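Long-range contacts in Csc2 (Thermofilum pendens, PDB 4TXD), which binds zinc and, as a Cas7-family protein of the type I-D CRISPR system, probably binds the guide RNA in prokaryotic immune defence: residues D32-L37 and L250-L255; R38-K43 and W348-D353; E54-V59 and I242-L247; V280-V285 and T324-S329. All coordinates share one frame; numbering follows the deposited sequence.

Contact 1: residues D32-L37 and L250-L255; sequences DLRPYL and LTEPEL
Glu-252 OE1 is gripped by two nitrogens of one arginine: Arg-34 NE gives it the shorter bond, 2.7 Å, and Arg-34 NH1 a weak one. A further weak bond runs from Arg-34 NH1 to Glu-252 OE2, at 2.9 Å. The salt bridge joins a 3-10 segment to the first turn of helix 252-263, whose start carries a capping box formed by Thr-251 and Glu-254. The guanidinium and carboxylate planes stand 44° apart, so the pair does not meet flat. Extended, with CG opposite its backbone N (chi1 172°), Glu-252 stretches its carboxylate out to the arginine, whose NH1 also pairs with Asp-23. Leucines make the apolar part of the contact. Leu-37 brings CD1 to within 3.7 Å of Glu-252 CA and lies against that residue's CB as well, while Leu-33 and Leu-255 cross at about a right angle. In the capping box, the bond from Thr-251 N to Glu-254 OE1 is nearly straight at 169°; the return bond, from Glu-254 N to Thr-251 OG1, is weak, and Thr-251 OG1 has a stronger partner in Ser-350 OG. A water donates to a carbonyl of each segment, 2.8 Å from Tyr-36 O and 3.3 Å from Leu-250 O.

Contact 2: residues R38-K43 and W348-D353; sequences RSIGDK and WRSSID
Between Ser-39 and Asp-42 the chain makes a type II beta turn, which lies against helix 343-365 with the CA atoms of Ile-40 and Ser-350 5.6 Å apart. Gly-41, with phi 94°, occupies the position where a CB would jam against the preceding carbonyl O. Its amide N donates to Asp-353 OD2 at 2.7 Å, approaching from above the carboxylate plane. A chi1 of -175° carries the Asp-353 carboxylate out to the turn. Ile-40 lays both branches against the helix: CG2 sits 3.6 Å from Asp-353 OD2, while CG1 lies 3.7 Å from Ser-350 OG, a hydroxyl hydrogen-bonded to Glu-254. Its far end, CD1, rests over one face of the Arg-349 guanidinium, 3.8 Å from Arg-349 NH2, and the two side chains cross at about a right angle; that guanidinium is paired with Asp-346. Exchanging Asp-353 for an alanine would probably leave the Gly-41 amide without its acceptor and deprive Arg-45 and Lys-357 of a carboxylate partner. Because those two cations also hold the carboxylate, it is likely to stay ionised, which would strengthen its hold on the Gly-41 amide; one acidic group thus joins the loop, the helix and both basic residues.

Contact 3: residues E54-V59 and I242-L247; sequences EVVFLV and IGRAEL
Gly-243 packs against one face of the Phe-57 ring, its CA 3.8 Å from the ring centroid and only 15° off the ring normal, a CH-pi contact. Phe-57 turns across its neighbour because CG sits between its backbone N and carbonyl carbon (chi1 59°); a CB on Gly-243 would clash with Phe-57 CZ. The two residues form a hydrogen-bonded pair in the central antiparallel sheet of this RRM-like protein, where strand 52-61 runs antiparallel beside strand 240-247. Gly-243 N donates to Phe-57 O at 2.8 Å, and the reverse bond reaches Gly-243 O from above its carbonyl plane. Alongside Phe-57 on that face, Val-55 CG1 packs on Ala-245 CB at 3.5 Å and on Leu-247 CD1. The other face carries Leu-58 beside Ile-242 and a salt-bridge network. Arg-244 NH1 meets Glu-54 OE2 at 2.8 Å, on its anti side, with the two planes 78° apart, while NH1 and NH2 together hold Glu-246 OE2. The remaining guanidinium nitrogen, NE, pairs with Asp-200. The glutamate oxygens Glu-54 OE2 and Glu-246 OE2 stand 4.9 Å apart, and the arginine shared between them probably offsets their mutual repulsion.

Contact 4: residues V280-V285 and T324-S329; sequences VEILGV and TPVDNS
A chi1 of -165° swings the Asn-328 amide away from its own backbone N and toward strand 277-288, and Val-326 (chi1 170°) sets CG1 against Ile-282 while CG2 heads for Gly-284 and Val-285. Asn-328 OD1 accepts from Ile-282 N at 2.8 Å; the bond is nearly straight at 169°, although the donor stands above the amide's carbonyl plane. The nitrogen of the same amide, Asn-328 ND2, donates to a water 2.8 Å away that bonds in turn to Val-280 O. Replacing Asn-328 by a leucine would probably leave the buried Ile-282 amide without its acceptor and that water without a donor. Thr-324 and Val-285 form an antiparallel hydrogen-bonded pair that adds strand 324-325 at the sheet's edge, Thr-324 N reaching Val-285 O at 2.8 Å. On the strand's other side Leu-283 and Gly-284 both face Val-56, a classic beta bulge. Past the pairing, Val-326 N donates to Leu-283 O at 3.1 Å, well above that carbonyl's plane. Val-326 lies side by side with Ile-282, its CB 4.0 Å from Ile-282 CG2. A second water bridges the two segments by donating to Ile-282 O and to Val-326 O, 2.8 Å from each.

Contacts 3 and 4, with centres about 10 Å apart, lie in one sheet: strands 52-61 and 277-288 are neighbours, probably joined by backbone bonds such as Leu-58 N to Glu-281 O (2.9 Å). Contact 1 borders this sheet twice, Leu-255 packing on Leu-247 of contact 3 and Leu-33 on Val-285 of contact 4. Ser-350 OG of contact 2 in turn lies 2.7 Å from both Thr-251 OG1 and Glu-254 OE2 of contact 1, probable hydrogen bonds that join helix 343-365 to the start of helix 252-263. Contact 2 is near the zinc site without reaching it: the Ser-350 side chain is about 13 Å from the zinc ion and about 11 Å from the side chain of the ligand Cys-168.

Contact 1: residues D32-L37 and L250-L255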
loop_
_atom_site.group_PDB
_atom_site.type_symbol
_atom_site.label_atom_id
_atom_site.label_comp_id
_atom_site.label_asym_id
_atom_site.label_seq_id
_atom_site.Cartn_x
_atom_site.Cartn_y
_atom_site.Cartn_z
ATOM N N ASP A 32 16.581 -10.334 -9.735
ATOM C CA ASP A 32 17.048 -11.123 -8.622
ATOM C C ASP A 32 16.013 -11.278 -7.523
ATOM O O ASP A 32 16.232 -11.987 -6.592
ATOM C CB ASP A 32 18.347 -10.594 -8.064
ATOM C CG ASP A 32 19.509 -10.744 -9.029
ATOM O OD1 ASP A 32 19.309 -11.239 -10.141
ATOM O OD2 ASP A 32 20.624 -10.374 -8.667
ATOM N N LEU A 33 14.885 -10.606 -7.651
ATOM C CA LEU A 33 13.800 -10.762 -6.703
ATOM C C LEU A 33 13.054 -12.084 -6.846
ATOM O O LEU A 33 12.509 -12.577 -5.917
ATOM C CB LEU A 33 12.803 -9.620 -6.862
ATOM C CG LEU A 33 13.173 -8.243 -6.320
ATOM C CD1 LEU A 33 11.981 -7.342 -6.332
ATOM C CD2 LEU A 33 13.733 -8.335 -4.936
ATOM N N ARG A 34 13.051 -12.637 -8.045
ATOM C CA ARG A 34 12.234 -13.810 -8.383
ATOM C C ARG A 34 12.259 -14.968 -7.399
ATOM O O ARG A 34 11.236 -15.495 -7.040
ATOM C CB ARG A 34 12.584 -14.319 -9.776
ATOM C CG ARG A 34 11.946 -13.559 -10.906
ATOM C CD ARG A 34 11.126 -14.450 -11.823
ATOM N NE ARG A 34 10.240 -13.678 -12.674
ATOM C CZ ARG A 34 10.675 -12.908 -13.645
ATOM N NH1 ARG A 34 9.838 -12.220 -14.387
ATOM N NH2 ARG A 34 11.955 -12.850 -13.881
ATOM N N PRO A 35 13.536 -15.353 -6.991
ATOM C CA PRO A 35 13.535 -16.468 -6.037
ATOM C C PRO A 35 12.702 -16.221 -4.789
ATOM O O PRO A 35 12.318 -17.149 -4.148
ATOM C CB PRO A 35 14.977 -16.567 -5.600
ATOM C CG PRO A 35 15.744 -16.154 -6.754
ATOM C CD PRO A 35 15.017 -14.979 -7.236
ATOM N N TYR A 36 12.484 -14.972 -4.442
ATOM C CA TYR A 36 11.789 -14.620 -3.233
ATOM C C TYR A 36 10.298 -14.466 -3.402
ATOM O O TYR A 36 9.628 -14.230 -2.463
ATOM C CB TYR A 36 12.334 -13.310 -2.691
ATOM C CG TYR A 36 13.774 -13.327 -2.310
ATOM C CD1 TYR A 36 14.749 -13.062 -3.227
ATOM C CD2 TYR A 36 14.148 -13.572 -1.025
ATOM C CE1 TYR A 36 16.065 -13.067 -2.878
ATOM C CE2 TYR A 36 15.457 -13.576 -0.659
ATOM C CZ TYR A 36 16.412 -13.328 -1.596
ATOM O OH TYR A 36 17.708 -13.327 -1.219
ATOM N N LEU A 37 9.795 -14.569 -4.609
ATOM C CA LEU A 37 8.385 -14.373 -4.870
ATOM C C LEU A 37 7.600 -15.678 -4.914
ATOM O O LEU A 37 8.140 -16.695 -5.214
ATOM C CB LEU A 37 8.188 -13.640 -6.176
ATOM C CG LEU A 37 8.752 -12.231 -6.303
ATOM C CD1 LEU A 37 8.614 -11.721 -7.708
ATOM C CD2 LEU A 37 8.095 -11.281 -5.332
ATOM N N LEU A 250 4.178 -12.228 -1.623
ATOM C CA LEU A 250 3.537 -11.770 -2.842
ATOM C C LEU A 250 4.032 -12.550 -4.051
ATOM O O LEU A 250 5.170 -13.018 -4.079
ATOM C CB LEU A 250 3.799 -10.273 -3.083
ATOM C CG LEU A 250 3.325 -9.275 -2.028
ATOM C CD1 LEU A 250 3.523 -7.871 -2.552
ATOM C CD2 LEU A 250 1.858 -9.518 -1.686
ATOM N N THR A 251 3.160 -12.677 -5.042
ATOM C CA THR A 251 3.565 -13.101 -6.383
ATOM C C THR A 251 4.134 -11.918 -7.159
ATOM O O THR A 251 3.988 -10.773 -6.738
ATOM C CB THR A 251 2.391 -13.664 -7.170
ATOM O OG1 THR A 251 1.425 -12.629 -7.349
ATOM C CG2 THR A 251 1.737 -14.841 -6.416
ATOM N N GLU A 252 4.722 -12.193 -8.305
ATOM C CA GLU A 252 5.240 -11.186 -9.178
ATOM C C GLU A 252 4.247 -10.099 -9.531
ATOM O O GLU A 252 4.537 -8.967 -9.318
ATOM C CB GLU A 252 5.869 -11.811 -10.423
ATOM C CG GLU A 252 6.274 -10.832 -11.491
ATOM C CD GLU A 252 7.254 -11.411 -12.497
ATOM O OE1 GLU A 252 7.833 -12.472 -12.282
ATOM O OE2 GLU A 252 7.466 -10.763 -13.504
ATOM N N PRO A 253 3.079 -10.418 -10.043
ATOM C CA PRO A 253 2.183 -9.308 -10.386
ATOM C C PRO A 253 1.621 -8.546 -9.182
ATOM O O PRO A 253 1.263 -7.369 -9.303
ATOM C CB PRO A 253 1.046 -9.987 -11.160
ATOM C CG PRO A 253 1.110 -11.411 -10.788
ATOM C CD PRO A 253 2.537 -11.722 -10.473
ATOM N N GLU A 254 1.517 -9.214 -8.041
ATOM C CA GLU A 254 1.066 -8.537 -6.831
ATOM C C GLU A 254 2.116 -7.503 -6.398
ATOM O O GLU A 254 1.785 -6.349 -6.085
ATOM C CB GLU A 254 0.794 -9.561 -5.732
ATOM C CG GLU A 254 -0.436 -10.421 -6.032
ATOM C CD GLU A 254 -0.589 -11.608 -5.088
ATOM O OE1 GLU A 254 0.273 -11.817 -4.209
ATOM O OE2 GLU A 254 -1.584 -12.337 -5.244
ATOM N N LEU A 255 3.373 -7.922 -6.409
ATOM C CA LEU A 255 4.476 -7.033 -6.089
ATOM C C LEU A 255 4.539 -5.832 -7.026
ATOM O O LEU A 255 4.619 -4.688 -6.579
ATOM C CB LEU A 255 5.807 -7.773 -6.146
ATOM C CG LEU A 255 6.973 -6.779 -6.050
ATOM C CD1 LEU A 255 7.483 -6.703 -4.634
ATOM C CD2 LEU A 255 8.080 -7.130 -7.002
HETATM O O HOH W 1 7.328 -12.804 -1.650
#

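Contact 2: residues R38-K43 and W348-D353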
loop_
_atom_site.group_PDB
_atom_site.type_symbol
_atom_site.label_atom_id
_atom_site.label_comp_id
_atom_site.label_asym_id
_atom_site.label_seq_id
_atom_site.Cartn_x
_atom_site.Cartn_y
_atom_site.Cartn_z
ATOM N N ARG A 38 6.321 -15.624 -4.631
ATOM C CA ARG A 38 5.494 -16.811 -4.676
ATOM C C ARG A 38 4.948 -16.995 -6.064
ATOM O O ARG A 38 4.869 -16.077 -6.794
ATOM C CB ARG A 38 4.349 -16.724 -3.674
ATOM C CG ARG A 38 4.718 -16.177 -2.316
ATOM C CD ARG A 38 5.629 -17.107 -1.560
ATOM N NE ARG A 38 5.011 -18.388 -1.361
ATOM C CZ ARG A 38 4.363 -18.743 -0.267
ATOM N NH1 ARG A 38 3.842 -19.940 -0.185
ATOM N NH2 ARG A 38 4.245 -17.928 0.747
ATOM N N SER A 39 4.572 -18.208 -6.403
ATOM C CA SER A 39 4.032 -18.514 -7.724
ATOM C C SER A 39 2.529 -18.690 -7.659
ATOM O O SER A 39 2.016 -19.322 -6.733
ATOM C CB SER A 39 4.664 -19.788 -8.297
ATOM O OG SER A 39 6.070 -19.770 -8.158
ATOM N N ILE A 40 1.829 -18.132 -8.641
ATOM C CA ILE A 40 0.400 -18.380 -8.785
ATOM C C ILE A 40 0.184 -19.889 -8.909
ATOM O O ILE A 40 0.902 -20.566 -9.645
ATOM C CB ILE A 40 -0.192 -17.652 -10.010
ATOM C CG1 ILE A 40 0.050 -16.141 -9.902
ATOM C CG2 ILE A 40 -1.680 -17.933 -10.140
ATOM C CD1 ILE A 40 -0.344 -15.357 -11.158
ATOM N N GLY A 41 -0.771 -20.417 -8.152
ATOM C CA GLY A 41 -1.125 -21.821 -8.252
ATOM C C GLY A 41 -0.418 -22.711 -7.250
ATOM O O GLY A 41 -0.765 -23.885 -7.115
ATOM N N ASP A 42 0.584 -22.169 -6.562
ATOM C CA ASP A 42 1.267 -22.913 -5.508
ATOM C C ASP A 42 0.260 -23.392 -4.471
ATOM O O ASP A 42 -0.545 -22.608 -3.965
ATOM C CB ASP A 42 2.347 -22.057 -4.841
ATOM C CG ASP A 42 2.944 -22.724 -3.604
ATOM O OD1 ASP A 42 2.958 -23.975 -3.543
ATOM O OD2 ASP A 42 3.404 -21.998 -2.692
ATOM N N LYS A 43 0.309 -24.685 -4.164
ATOM C CA LYS A 43 -0.599 -25.274 -3.188
ATOM C C LYS A 43 -0.479 -24.603 -1.814
ATOM O O LYS A 43 -1.454 -24.531 -1.057
ATOM C CB LYS A 43 -0.337 -26.781 -3.062
ATOM N N TRP A 348 -5.212 -10.064 -11.407
ATOM C CA TRP A 348 -6.502 -10.666 -11.128
ATOM C C TRP A 348 -6.380 -12.201 -11.041
ATOM O O TRP A 348 -6.882 -12.799 -10.140
ATOM C CB TRP A 348 -7.527 -10.247 -12.161
ATOM C CG TRP A 348 -8.468 -9.183 -11.815
ATOM C CD1 TRP A 348 -8.594 -8.011 -12.436
ATOM C CD2 TRP A 348 -9.473 -9.201 -10.809
ATOM N NE1 TRP A 348 -9.578 -7.283 -11.901
ATOM C CE2 TRP A 348 -10.146 -7.989 -10.889
ATOM C CE3 TRP A 348 -9.872 -10.122 -9.845
ATOM C CZ2 TRP A 348 -11.184 -7.675 -10.063
ATOM C CZ3 TRP A 348 -10.880 -9.801 -9.035
ATOM C CH2 TRP A 348 -11.532 -8.596 -9.130
ATOM N N ARG A 349 -5.669 -12.806 -11.971
ATOM C CA ARG A 349 -5.375 -14.245 -11.886
ATOM C C ARG A 349 -4.758 -14.615 -10.536
ATOM O O ARG A 349 -5.128 -15.616 -9.922
ATOM C CB ARG A 349 -4.416 -14.690 -12.998
ATOM C CG ARG A 349 -5.029 -14.847 -14.394
ATOM C CD ARG A 349 -3.941 -15.120 -15.449
ATOM N NE ARG A 349 -3.070 -16.219 -15.052
ATOM C CZ ARG A 349 -1.759 -16.115 -14.828
ATOM N NH1 ARG A 349 -1.132 -14.959 -14.983
ATOM N NH2 ARG A 349 -1.067 -17.180 -14.454
ATOM N N SER A 350 -3.805 -13.806 -10.085
ATOM C CA SER A 350 -3.137 -14.035 -8.803
ATOM C C SER A 350 -4.094 -13.868 -7.617
ATOM O O SER A 350 -4.005 -14.593 -6.618
ATOM C CB SER A 350 -1.955 -13.077 -8.654
ATOM O OG SER A 350 -1.105 -13.474 -7.602
ATOM N N SER A 351 -5.014 -12.941 -7.717
ATOM C CA SER A 351 -5.892 -12.664 -6.620
ATOM C C SER A 351 -6.901 -13.774 -6.450
ATOM O O SER A 351 -7.156 -14.196 -5.375
ATOM C CB SER A 351 -6.617 -11.346 -6.791
ATOM O OG SER A 351 -7.269 -10.924 -5.646
ATOM N N ILE A 352 -7.460 -14.230 -7.556
ATOM C CA ILE A 352 -8.452 -15.276 -7.487
ATOM C C ILE A 352 -7.777 -16.566 -7.047
ATOM O O ILE A 352 -8.363 -17.347 -6.381
ATOM C CB ILE A 352 -9.240 -15.406 -8.796
ATOM C CG1 ILE A 352 -10.512 -16.180 -8.577
ATOM C CG2 ILE A 352 -8.372 -16.008 -9.857
ATOM C CD1 ILE A 352 -11.517 -15.403 -7.783
ATOM N N ASP A 353 -6.521 -16.724 -7.392
ATOM C CA ASP A 353 -5.745 -17.837 -6.939
ATOM C C ASP A 353 -5.625 -17.847 -5.417
ATOM O O ASP A 353 -5.890 -18.825 -4.785
ATOM C CB ASP A 353 -4.373 -17.818 -7.556
ATOM C CG ASP A 353 -3.562 -19.014 -7.203
ATOM O OD1 ASP A 353 -4.018 -20.126 -7.417
ATOM O OD2 ASP A 353 -2.472 -18.839 -6.717
#

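Contact 3: residues E54-V59 and I242-L247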
loop_
_atom_site.group_PDB
_atom_site.type_symbol
_atom_site.label_atom_id
_atom_site.label_comp_id
_atom_site.label_asym_id
_atom_site.label_seq_id
_atom_site.Cartn_x
_atom_site.Cartn_y
_atom_site.Cartn_z
ATOM N N GLU A 54 11.810 -5.325 1.254
ATOM C CA GLU A 54 11.722 -3.922 1.668
ATOM C C GLU A 54 11.624 -2.987 0.470
ATOM O O GLU A 54 12.383 -3.125 -0.492
ATOM C CB GLU A 54 12.939 -3.514 2.492
ATOM C CG GLU A 54 13.012 -4.072 3.879
ATOM C CD GLU A 54 14.318 -3.705 4.537
ATOM O OE1 GLU A 54 15.350 -4.287 4.147
ATOM O OE2 GLU A 54 14.319 -2.832 5.431
ATOM N N VAL A 55 10.699 -2.029 0.526
ATOM C CA VAL A 55 10.667 -0.968 -0.468
ATOM C C VAL A 55 10.786 0.402 0.220
ATOM O O VAL A 55 10.064 0.696 1.180
ATOM C CB VAL A 55 9.391 -1.034 -1.342
ATOM C CG1 VAL A 55 8.149 -1.001 -0.499
ATOM C CG2 VAL A 55 9.374 0.097 -2.342
ATOM N N VAL A 56 11.734 1.215 -0.242
ATOM C CA VAL A 56 11.934 2.558 0.313
ATOM C C VAL A 56 11.525 3.564 -0.734
ATOM O O VAL A 56 11.861 3.418 -1.919
ATOM C CB VAL A 56 13.398 2.794 0.753
ATOM C CG1 VAL A 56 13.632 4.260 1.153
ATOM C CG2 VAL A 56 13.750 1.882 1.911
ATOM N N PHE A 57 10.785 4.581 -0.305
ATOM C CA PHE A 57 10.208 5.530 -1.219
ATOM C C PHE A 57 10.142 6.932 -0.622
ATOM O O PHE A 57 10.325 7.124 0.585
ATOM C CB PHE A 57 8.804 5.064 -1.663
ATOM C CG PHE A 57 7.815 4.876 -0.523
ATOM C CD1 PHE A 57 7.774 3.687 0.205
ATOM C CD2 PHE A 57 6.903 5.877 -0.213
ATOM C CE1 PHE A 57 6.849 3.518 1.254
ATOM C CE2 PHE A 57 5.974 5.719 0.830
ATOM C CZ PHE A 57 5.949 4.532 1.559
ATOM N N LEU A 58 9.889 7.901 -1.478
ATOM C CA LEU A 58 9.705 9.274 -1.086
ATOM C C LEU A 58 8.298 9.730 -1.382
ATOM O O LEU A 58 7.755 9.398 -2.377
ATOM C CB LEU A 58 10.664 10.185 -1.842
ATOM C CG LEU A 58 12.146 10.022 -1.611
ATOM C CD1 LEU A 58 12.952 11.021 -2.412
ATOM C CD2 LEU A 58 12.484 10.061 -0.144
ATOM N N VAL A 59 7.742 10.524 -0.492
ATOM C CA VAL A 59 6.487 11.203 -0.727
ATOM C C VAL A 59 6.721 12.712 -0.675
ATOM O O VAL A 59 7.172 13.239 0.344
ATOM C CB VAL A 59 5.421 10.824 0.321
ATOM C CG1 VAL A 59 4.087 11.499 -0.014
ATOM C CG2 VAL A 59 5.273 9.304 0.397
ATOM N N ILE A 242 10.026 10.373 4.080
ATOM C CA ILE A 242 10.672 9.130 3.769
ATOM C C ILE A 242 9.829 7.954 4.232
ATOM O O ILE A 242 9.467 7.885 5.359
ATOM C CB ILE A 242 12.056 9.029 4.395
ATOM C CG1 ILE A 242 12.945 10.140 3.881
ATOM C CG2 ILE A 242 12.669 7.690 4.093
ATOM C CD1 ILE A 242 14.243 10.248 4.585
ATOM N N GLY A 243 9.539 7.056 3.311
ATOM C CA GLY A 243 8.669 5.926 3.590
ATOM C C GLY A 243 9.347 4.590 3.373
ATOM O O GLY A 243 10.329 4.486 2.633
ATOM N N ARG A 244 8.833 3.567 4.046
ATOM C CA ARG A 244 9.314 2.201 3.863
ATOM C C ARG A 244 8.138 1.244 4.038
ATOM O O ARG A 244 7.280 1.451 4.908
ATOM C CB ARG A 244 10.426 1.860 4.861
ATOM C CG ARG A 244 11.088 0.483 4.643
ATOM C CD ARG A 244 12.022 0.121 5.795
ATOM N NE ARG A 244 11.256 -0.346 6.948
ATOM C CZ ARG A 244 11.153 -1.615 7.325
ATOM N NH1 ARG A 244 11.811 -2.573 6.667
ATOM N NH2 ARG A 244 10.411 -1.923 8.379
ATOM N N ALA A 245 8.103 0.203 3.211
ATOM C CA ALA A 245 7.119 -0.860 3.367
ATOM C C ALA A 245 7.792 -2.220 3.278
ATOM O O ALA A 245 8.839 -2.369 2.637
ATOM C CB ALA A 245 6.016 -0.735 2.324
ATOM N N GLU A 246 7.215 -3.200 3.968
ATOM C CA GLU A 246 7.655 -4.586 3.834
ATOM C C GLU A 246 6.578 -5.395 3.107
ATOM O O GLU A 246 5.403 -5.372 3.484
ATOM C CB GLU A 246 7.969 -5.195 5.204
ATOM C CG GLU A 246 9.256 -4.654 5.807
ATOM C CD GLU A 246 9.612 -5.332 7.116
ATOM O OE1 GLU A 246 8.951 -6.335 7.469
ATOM O OE2 GLU A 246 10.546 -4.857 7.796
ATOM N N LEU A 247 6.989 -6.068 2.037
ATOM C CA LEU A 247 6.083 -6.822 1.171
ATOM C C LEU A 247 6.412 -8.299 1.336
ATOM O O LEU A 247 7.538 -8.707 1.082
ATOM C CB LEU A 247 6.228 -6.392 -0.295
ATOM C CG LEU A 247 5.505 -5.113 -0.732
ATOM C CD1 LEU A 247 5.886 -3.905 0.124
ATOM C CD2 LEU A 247 5.770 -4.820 -2.214
#

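Contact 4: residues V280-V285 and T324-S329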
loop_
_atom_site.group_PDB
_atom_site.type_symbol
_atom_site.label_atom_id
_atom_site.label_comp_id
_atom_site.label_asym_id
_atom_site.label_seq_id
_atom_site.Cartn_x
_atom_site.Cartn_y
_atom_site.Cartn_z
ATOM N N VAL A 280 4.979 10.546 -5.491
ATOM C CA VAL A 280 5.668 9.463 -4.823
ATOM C C VAL A 280 6.705 8.894 -5.754
ATOM O O VAL A 280 6.432 8.704 -6.939
ATOM C CB VAL A 280 4.687 8.335 -4.391
ATOM C CG1 VAL A 280 5.444 7.185 -3.737
ATOM C CG2 VAL A 280 3.595 8.893 -3.452
ATOM N N GLU A 281 7.894 8.630 -5.237
ATOM C CA GLU A 281 8.937 7.979 -6.024
ATOM C C GLU A 281 9.491 6.765 -5.306
ATOM O O GLU A 281 9.909 6.864 -4.153
ATOM C CB GLU A 281 10.088 8.937 -6.310
ATOM C CG GLU A 281 9.688 10.266 -6.877
ATOM C CD GLU A 281 10.832 11.247 -6.787
ATOM O OE1 GLU A 281 10.880 12.024 -5.806
ATOM O OE2 GLU A 281 11.698 11.213 -7.686
ATOM N N ILE A 282 9.509 5.620 -5.989
ATOM C CA ILE A 282 10.168 4.431 -5.444
ATOM C C ILE A 282 11.672 4.591 -5.664
ATOM O O ILE A 282 12.104 4.879 -6.783
ATOM C CB ILE A 282 9.682 3.117 -6.122
ATOM C CG1 ILE A 282 8.153 3.079 -6.225
ATOM C CG2 ILE A 282 10.260 1.894 -5.408
ATOM C CD1 ILE A 282 7.444 2.988 -4.884
ATOM N N LEU A 283 12.462 4.401 -4.629
ATOM C CA LEU A 283 13.891 4.516 -4.741
ATOM C C LEU A 283 14.636 3.197 -4.797
ATOM O O LEU A 283 15.681 3.111 -5.371
ATOM C CB LEU A 283 14.464 5.342 -3.617
ATOM C CG LEU A 283 13.979 6.775 -3.531
ATOM C CD1 LEU A 283 14.747 7.494 -2.469
ATOM C CD2 LEU A 283 14.115 7.478 -4.845
ATOM N N GLY A 284 14.104 2.180 -4.167
ATOM C CA GLY A 284 14.850 0.937 -4.094
ATOM C C GLY A 284 14.136 -0.192 -3.391
ATOM O O GLY A 284 13.239 0.037 -2.570
ATOM N N VAL A 285 14.533 -1.415 -3.725
ATOM C CA VAL A 285 14.007 -2.606 -3.061
ATOM C C VAL A 285 15.138 -3.518 -2.591
ATOM O O VAL A 285 16.251 -3.461 -3.103
ATOM C CB VAL A 285 13.067 -3.418 -3.982
ATOM C CG1 VAL A 285 11.872 -2.585 -4.401
ATOM C CG2 VAL A 285 13.833 -3.927 -5.210
ATOM N N THR A 324 18.567 -2.716 -4.411
ATOM C CA THR A 324 18.539 -2.573 -5.853
ATOM C C THR A 324 17.775 -1.320 -6.211
ATOM O O THR A 324 16.602 -1.196 -5.857
ATOM C CB THR A 324 17.872 -3.773 -6.533
ATOM O OG1 THR A 324 18.568 -4.968 -6.167
ATOM C CG2 THR A 324 17.860 -3.597 -8.040
ATOM N N PRO A 325 18.434 -0.384 -6.910
ATOM C CA PRO A 325 17.781 0.874 -7.265
ATOM C C PRO A 325 16.569 0.615 -8.118
ATOM O O PRO A 325 16.544 -0.371 -8.850
ATOM C CB PRO A 325 18.861 1.637 -8.050
ATOM C CG PRO A 325 19.823 0.588 -8.487
ATOM C CD PRO A 325 19.817 -0.451 -7.413
ATOM N N VAL A 326 15.562 1.470 -8.000
ATOM C CA VAL A 326 14.412 1.392 -8.882
ATOM C C VAL A 326 14.278 2.686 -9.658
ATOM O O VAL A 326 14.330 3.776 -9.082
ATOM C CB VAL A 326 13.116 1.121 -8.107
ATOM C CG1 VAL A 326 11.903 1.280 -9.025
ATOM C CG2 VAL A 326 13.158 -0.263 -7.462
ATOM N N ASP A 327 14.127 2.556 -10.972
ATOM C CA ASP A 327 13.872 3.688 -11.842
ATOM C C ASP A 327 12.375 3.953 -11.884
ATOM O O ASP A 327 11.642 3.313 -12.639
ATOM C CB ASP A 327 14.410 3.416 -13.249
ATOM C CG ASP A 327 14.418 4.652 -14.127
ATOM O OD1 ASP A 327 15.391 4.810 -14.896
ATOM O OD2 ASP A 327 13.460 5.459 -14.066
ATOM N N ASN A 328 11.930 4.909 -11.074
ATOM C CA ASN A 328 10.510 5.186 -10.920
ATOM C C ASN A 328 9.839 5.483 -12.249
ATOM O O ASN A 328 8.696 5.102 -12.468
ATOM C CB ASN A 328 10.293 6.351 -9.952
ATOM C CG ASN A 328 8.860 6.453 -9.476
ATOM O OD1 ASN A 328 8.460 5.761 -8.537
ATOM N ND2 ASN A 328 8.074 7.312 -10.123
ATOM N N SER A 329 10.552 6.148 -13.149
ATOM C CA SER A 329 10.012 6.472 -14.464
ATOM C C SER A 329 9.800 5.217 -15.307
ATOM O O SER A 329 8.825 5.108 -16.050
ATOM C CB SER A 329 10.947 7.434 -15.198
ATOM O OG SER A 329 12.214 6.828 -15.404
HETATM O O HOH W 2 5.630 8.473 -9.514
HETATM O O HOH W 3 13.539 6.376 -8.648
#